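Side-chain contacts in Nadp(h)-dependent ketose reductase (Bemisia argentifolii, PDB 1E3J), which probably catalyses the NADP(H)-dependent reduction of fructose to a sugar alcohol, as a zinc-containing member of the alcohol dehydrogenase family: residues Cys253-Ile256 with Gly257-Thr261; Phe295-Cys298 with Asn299-Ile303; Ala304-Met307 with Val308-Arg312. One frame throughout, in Å; residues are numbered along the deposited sequence.

Contact 1: residues Cys253-Ile256 with Gly257-Thr261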
# COMPACT_ATOMS: atom_id res chain seq x y z
N CYS A 253 20.36 -14.19 -17.19
CA CYS A 253 18.95 -13.85 -17.31
C CYS A 253 18.57 -12.79 -16.27
O CYS A 253 17.78 -11.89 -16.56
CB CYS A 253 18.09 -15.09 -17.13
SG CYS A 253 18.22 -16.20 -18.56
N ILE A 254 19.15 -12.86 -15.08
CA ILE A 254 18.81 -11.86 -14.06
C ILE A 254 19.43 -10.51 -14.44
O ILE A 254 18.84 -9.44 -14.18
CB ILE A 254 19.32 -12.27 -12.68
CG1 ILE A 254 18.46 -13.43 -12.18
CG2 ILE A 254 19.29 -11.08 -11.73
CD1 ILE A 254 19.03 -14.15 -10.97
N THR A 255 20.59 -10.58 -15.07
CA THR A 255 21.29 -9.36 -15.46
C THR A 255 20.44 -8.73 -16.54
O THR A 255 20.26 -7.53 -16.56
CB THR A 255 22.72 -9.67 -16.01
OG1 THR A 255 23.51 -10.31 -15.00
CG2 THR A 255 23.42 -8.37 -16.44
N ILE A 256 19.91 -9.54 -17.44
CA ILE A 256 19.08 -9.01 -18.50
C ILE A 256 17.82 -8.40 -17.86
O ILE A 256 17.41 -7.29 -18.24
CB ILE A 256 18.65 -10.16 -19.51
CG1 ILE A 256 19.83 -10.51 -20.42
CG2 ILE A 256 17.51 -9.69 -20.40
CD1 ILE A 256 19.52 -11.62 -21.39
N GLY A 257 17.23 -9.13 -16.92
CA GLY A 257 16.02 -8.67 -16.24
C GLY A 257 16.21 -7.29 -15.67
O GLY A 257 15.38 -6.42 -15.84
N ILE A 258 17.32 -7.10 -14.98
CA ILE A 258 17.68 -5.82 -14.41
C ILE A 258 17.87 -4.74 -15.47
O ILE A 258 17.50 -3.56 -15.28
CB ILE A 258 18.99 -5.95 -13.64
CG1 ILE A 258 18.80 -6.87 -12.44
CG2 ILE A 258 19.51 -4.55 -13.22
CD1 ILE A 258 20.06 -7.15 -11.67
N ASN A 259 18.47 -5.11 -16.60
CA ASN A 259 18.74 -4.10 -17.60
C ASN A 259 17.59 -3.79 -18.54
O ASN A 259 17.53 -2.72 -19.11
CB ASN A 259 20.01 -4.48 -18.38
CG ASN A 259 21.27 -4.37 -17.52
OD1 ASN A 259 21.43 -3.42 -16.76
ND2 ASN A 259 22.16 -5.34 -17.65
N ILE A 260 16.65 -4.72 -18.67
CA ILE A 260 15.53 -4.48 -19.56
C ILE A 260 14.29 -3.95 -18.82
O ILE A 260 13.37 -3.39 -19.44
CB ILE A 260 15.14 -5.77 -20.25
CG1 ILE A 260 14.04 -5.53 -21.28
CG2 ILE A 260 14.64 -6.75 -19.20
CD1 ILE A 260 14.47 -4.75 -22.50
N THR A 261 14.26 -4.09 -17.50
CA THR A 261 13.09 -3.63 -16.74
C THR A 261 12.94 -2.11 -16.72
O THR A 261 13.93 -1.39 -16.58
CB THR A 261 13.11 -4.14 -15.29
OG1 THR A 261 13.07 -5.58 -15.29
CG2 THR A 261 11.88 -3.62 -14.53
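Gly257 sends its backbone N to Cys253 O, the first of four i to i+4 bonds between the two segments in helix 251-260. One residue on, Ile258 N bonds to Ile254 O at 2.9 Å, while Ile258 CD1 packs on Ile254 CG2 at 4.0 Å. Both isoleucines turn this face to strand 277-279. Asn259 N is bonded to Thr255 O, and its side chain lies alongside that of Thr255, both pointing the same way. With CG anti to its own carbonyl carbon (chi1 -69°), Asn259 brings ND2 to 3.5 Å from Thr255 CG2. Thr255 OG1 bonds back to Glu251 O one turn earlier, whereas Asn259 OD1 bonds to Asn283. At Ile260, N meets Ile256 O at 2.7 Å, and the CG2 methyls of Ile256 and Ile260 lie 4.3 Å apart on the side facing helix 226-236. Thr261, the first residue to leave helical geometry, grips Gly257 O twice, with N at 3.1 Å and OG1 at a short 2.5 Å, from opposite faces of the carbonyl plane. The carbonyl of the buried Gly257 thus has two donors, and Thr261 OG1 also bonds to Thr244, tying this beta-alpha-beta helix to the parallel sheet.

Contact 2: residues Phe295-Cys298 with Asn299-Ile303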
# COMPACT_ATOMS: atom_id res chain seq x y z
N PHE A 295 8.05 -16.50 -2.57
CA PHE A 295 8.27 -17.79 -1.94
C PHE A 295 6.95 -18.54 -1.83
O PHE A 295 6.15 -18.31 -0.91
CB PHE A 295 8.86 -17.63 -0.56
CG PHE A 295 9.19 -18.92 0.08
CD1 PHE A 295 10.13 -19.78 -0.52
CD2 PHE A 295 8.54 -19.32 1.25
CE1 PHE A 295 10.43 -21.01 0.04
CE2 PHE A 295 8.82 -20.55 1.83
CZ PHE A 295 9.77 -21.41 1.23
N ARG A 296 6.73 -19.44 -2.79
CA ARG A 296 5.50 -20.22 -2.82
C ARG A 296 4.28 -19.33 -2.97
O ARG A 296 4.16 -18.64 -3.96
CB ARG A 296 5.38 -21.06 -1.54
CG ARG A 296 6.56 -22.02 -1.39
CD ARG A 296 6.33 -22.99 -0.29
NE ARG A 296 7.43 -23.94 -0.13
CZ ARG A 296 7.98 -24.23 1.04
NH1 ARG A 296 7.55 -23.64 2.15
NH2 ARG A 296 8.94 -25.15 1.12
N TYR A 297 3.39 -19.34 -1.99
CA TYR A 297 2.14 -18.61 -2.07
C TYR A 297 1.55 -18.33 -0.68
O TYR A 297 1.90 -18.99 0.32
CB TYR A 297 1.12 -19.43 -2.91
CG TYR A 297 1.35 -20.93 -2.77
CD1 TYR A 297 1.09 -21.60 -1.57
CD2 TYR A 297 2.00 -21.65 -3.81
CE1 TYR A 297 1.50 -22.94 -1.39
CE2 TYR A 297 2.39 -22.94 -3.64
CZ TYR A 297 2.15 -23.59 -2.44
OH TYR A 297 2.65 -24.84 -2.27
N CYS A 298 0.61 -17.39 -0.67
CA CYS A 298 -0.04 -16.93 0.55
C CYS A 298 -1.43 -16.44 0.17
O CYS A 298 -1.57 -15.39 -0.49
CB CYS A 298 0.79 -15.75 1.09
SG CYS A 298 0.65 -15.45 2.83
N ASN A 299 -2.46 -17.19 0.56
CA ASN A 299 -3.81 -16.79 0.21
C ASN A 299 -3.97 -16.64 -1.29
O ASN A 299 -4.82 -15.86 -1.75
CB ASN A 299 -4.17 -15.47 0.95
CG ASN A 299 -4.02 -15.61 2.48
OD1 ASN A 299 -4.61 -16.51 3.09
ND2 ASN A 299 -3.21 -14.75 3.08
N ASP A 300 -3.16 -17.38 -2.06
CA ASP A 300 -3.26 -17.33 -3.53
C ASP A 300 -4.13 -18.44 -4.14
O ASP A 300 -4.81 -18.26 -5.18
CB ASP A 300 -1.86 -17.33 -4.09
CG ASP A 300 -1.09 -16.13 -3.65
OD1 ASP A 300 -1.63 -15.03 -3.91
OD2 ASP A 300 -0.01 -16.25 -3.04
N TYR A 301 -4.15 -19.58 -3.47
CA TYR A 301 -4.98 -20.67 -3.95
C TYR A 301 -6.39 -20.31 -4.41
O TYR A 301 -6.80 -20.71 -5.49
CB TYR A 301 -5.10 -21.74 -2.89
CG TYR A 301 -4.19 -22.89 -3.17
CD1 TYR A 301 -2.83 -22.79 -2.90
CD2 TYR A 301 -4.69 -24.10 -3.70
CE1 TYR A 301 -1.97 -23.86 -3.15
CE2 TYR A 301 -3.83 -25.18 -3.95
CZ TYR A 301 -2.49 -25.06 -3.67
OH TYR A 301 -1.63 -26.13 -3.87
N PRO A 302 -7.16 -19.54 -3.61
CA PRO A 302 -8.53 -19.23 -4.06
C PRO A 302 -8.58 -18.47 -5.38
O PRO A 302 -9.54 -18.61 -6.16
CB PRO A 302 -9.14 -18.41 -2.88
CG PRO A 302 -8.32 -18.89 -1.67
CD PRO A 302 -6.89 -18.95 -2.28
N ILE A 303 -7.57 -17.64 -5.61
CA ILE A 303 -7.52 -16.88 -6.86
C ILE A 303 -7.17 -17.87 -7.99
O ILE A 303 -7.75 -17.83 -9.07
CB ILE A 303 -6.41 -15.80 -6.82
CG1 ILE A 303 -6.57 -14.87 -5.59
CG2 ILE A 303 -6.40 -15.05 -8.13
CD1 ILE A 303 -7.76 -13.93 -5.63
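The rings of Tyr297 and Tyr301 form a T-shaped pair, their planes at 86° and their centroids 5.4 Å apart. Tyr301 supplies the edge: its CE1 stands over one face of the Tyr297 ring, displaced toward the rim, and comes within 4.0 Å of Tyr297 CE1. Arg296 CB lies over the centre of the opposite face, so the Tyr297 ring is sandwiched between its neighbour in sequence and a residue four positions on. Tyr301 in turn stacks with His137.

The polar part of the contact is a single, almost linear hydrogen bond from Cys298 N to Asp300 OD2, 2.7 Å long with an N-H...O angle of 176°. The amide meets the oxygen from above the carboxylate plane. Asp300 reaches back because its CG is anti to its carbonyl carbon and beside its own N (chi1 -63°), and Asp300 OD2 also rests 3.4 Å from Tyr297 CB. The other oxygen, OD1, makes a salt bridge with Arg162 of helix 151-164.

Around the turn, Asn299 ND2 bonds to the backbone O of Lys103 in a third subunit. Tyr297 OH bonds to Glu152, a zinc ligand in this protein although not bound to the metal in this chain. Asp300 therefore joins the turn before helix 301-309 to helix 151-164, and the arginine would be expected to stabilise its negative charge. The two flanked faces of Tyr297 would limit tilting of a ring whose hydroxyl reaches Glu152, consistent with a second-shell role when that glutamate binds the zinc.

Contact 3: residues Ala304-Met307 with Val308-Arg312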
# COMPACT_ATOMS: atom_id res chain seq x y z
N ALA A 304 -6.21 -18.75 -7.74
CA ALA A 304 -5.82 -19.69 -8.80
C ALA A 304 -7.04 -20.50 -9.19
O ALA A 304 -7.32 -20.67 -10.37
CB ALA A 304 -4.71 -20.61 -8.33
N LEU A 305 -7.78 -20.96 -8.19
CA LEU A 305 -8.96 -21.76 -8.44
C LEU A 305 -9.96 -20.94 -9.24
O LEU A 305 -10.51 -21.45 -10.23
CB LEU A 305 -9.56 -22.22 -7.12
CG LEU A 305 -10.94 -22.87 -7.26
CD1 LEU A 305 -10.87 -24.17 -8.06
CD2 LEU A 305 -11.47 -23.12 -5.86
N GLU A 306 -10.17 -19.67 -8.87
CA GLU A 306 -11.12 -18.86 -9.63
C GLU A 306 -10.64 -18.66 -11.06
O GLU A 306 -11.48 -18.60 -11.96
CB GLU A 306 -11.36 -17.48 -9.00
CG GLU A 306 -12.45 -16.60 -9.70
CD GLU A 306 -13.85 -17.24 -9.71
OE1 GLU A 306 -14.22 -17.87 -8.71
OE2 GLU A 306 -14.59 -17.12 -10.71
N MET A 307 -9.32 -18.57 -11.29
CA MET A 307 -8.85 -18.42 -12.68
C MET A 307 -9.21 -19.68 -13.51
O MET A 307 -9.67 -19.59 -14.65
CB MET A 307 -7.32 -18.20 -12.76
CG MET A 307 -6.82 -16.91 -12.14
SD MET A 307 -5.02 -16.91 -12.04
CE MET A 307 -4.70 -15.30 -11.37
N VAL A 308 -9.02 -20.85 -12.93
CA VAL A 308 -9.34 -22.08 -13.66
C VAL A 308 -10.86 -22.28 -13.80
O VAL A 308 -11.35 -22.61 -14.88
CB VAL A 308 -8.70 -23.30 -12.97
CG1 VAL A 308 -9.07 -24.59 -13.71
CG2 VAL A 308 -7.20 -23.11 -12.90
N ALA A 309 -11.61 -22.06 -12.71
CA ALA A 309 -13.07 -22.25 -12.69
C ALA A 309 -13.84 -21.34 -13.65
O ALA A 309 -14.84 -21.74 -14.25
CB ALA A 309 -13.61 -22.08 -11.25
N SER A 310 -13.38 -20.11 -13.80
CA SER A 310 -14.04 -19.16 -14.69
C SER A 310 -13.57 -19.32 -16.14
O SER A 310 -14.06 -18.65 -17.03
CB SER A 310 -13.76 -17.73 -14.21
OG SER A 310 -12.36 -17.46 -14.27
N GLY A 311 -12.60 -20.20 -16.37
CA GLY A 311 -12.12 -20.40 -17.74
C GLY A 311 -11.00 -19.46 -18.18
O GLY A 311 -10.67 -19.43 -19.36
N ARG A 312 -10.40 -18.71 -17.26
CA ARG A 312 -9.32 -17.79 -17.67
C ARG A 312 -7.96 -18.45 -17.86
O ARG A 312 -7.08 -17.89 -18.50
CB ARG A 312 -9.12 -16.68 -16.65
CG ARG A 312 -10.27 -15.70 -16.57
CD ARG A 312 -9.90 -14.62 -15.57
NE ARG A 312 -10.87 -13.54 -15.58
CZ ARG A 312 -11.96 -13.51 -14.82
NH1 ARG A 312 -12.22 -14.52 -14.00
NH2 ARG A 312 -12.77 -12.47 -14.88
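Glu306 O is gripped twice by Ser310, whose OG approaches to 2.7 Å and whose N to 3.0 Å. The hydroxyl gets there because OG sits between the serine's backbone N and carbonyl carbon (chi1 62°), which folds it back over the helix end. Ser310 OG also accepts a weak bond from Arg312 NH1. The Glu306 side chain, bent at chi2 (60°), curls toward the same residue and brings OE2 to 3.6 Å from Ser310 CB. Glu306 OE2 remains 4.8 Å from Arg312 NH1, short of a salt bridge.

Before this end the helix is regular: Val308 N bonds to Ala304 O, and Ala309 N to Leu305 O at 2.8 Å. Val308 CG2 lies against Ala304 O at 3.5 Å, on the side facing helix 151-164. The chain then leaves the helix in a Schellman motif at Gly311, whose phi is positive: Gly311 N bonds to Val308 O, and Arg312 N returns to Met307 O at 2.8 Å. Beyond the contact, Met307 and Arg312 pack on Leu168 of a fourth subunit.

Glu306 O is thus held by the hydroxyl and amide of Ser310, Met307 O by the backbone N of Arg312. The guanidinium of Arg312 nearby would probably moderate the negative end of the helix dipole.

Following the chain from the N terminus, contact 1 comes first, at the end of helix 251-260, between strands 243-246 and 266-269 of the Rossmann-type parallel sheet. The chain then runs through strand 290-293, the outermost strand on that side within this chain. Contact 2 follows in the loop leading to helix 301-309, beside the zinc site, and contact 3 directly continues it to that helix's C-terminal end. The three lie in series; none nests in or crosses another, and each closes only a local turn. Contacts 2 and 3 share helix 301-309 against helix 151-164, with centres 14 Å apart, whereas the centre of contact 1 is 26 Å from that of contact 2.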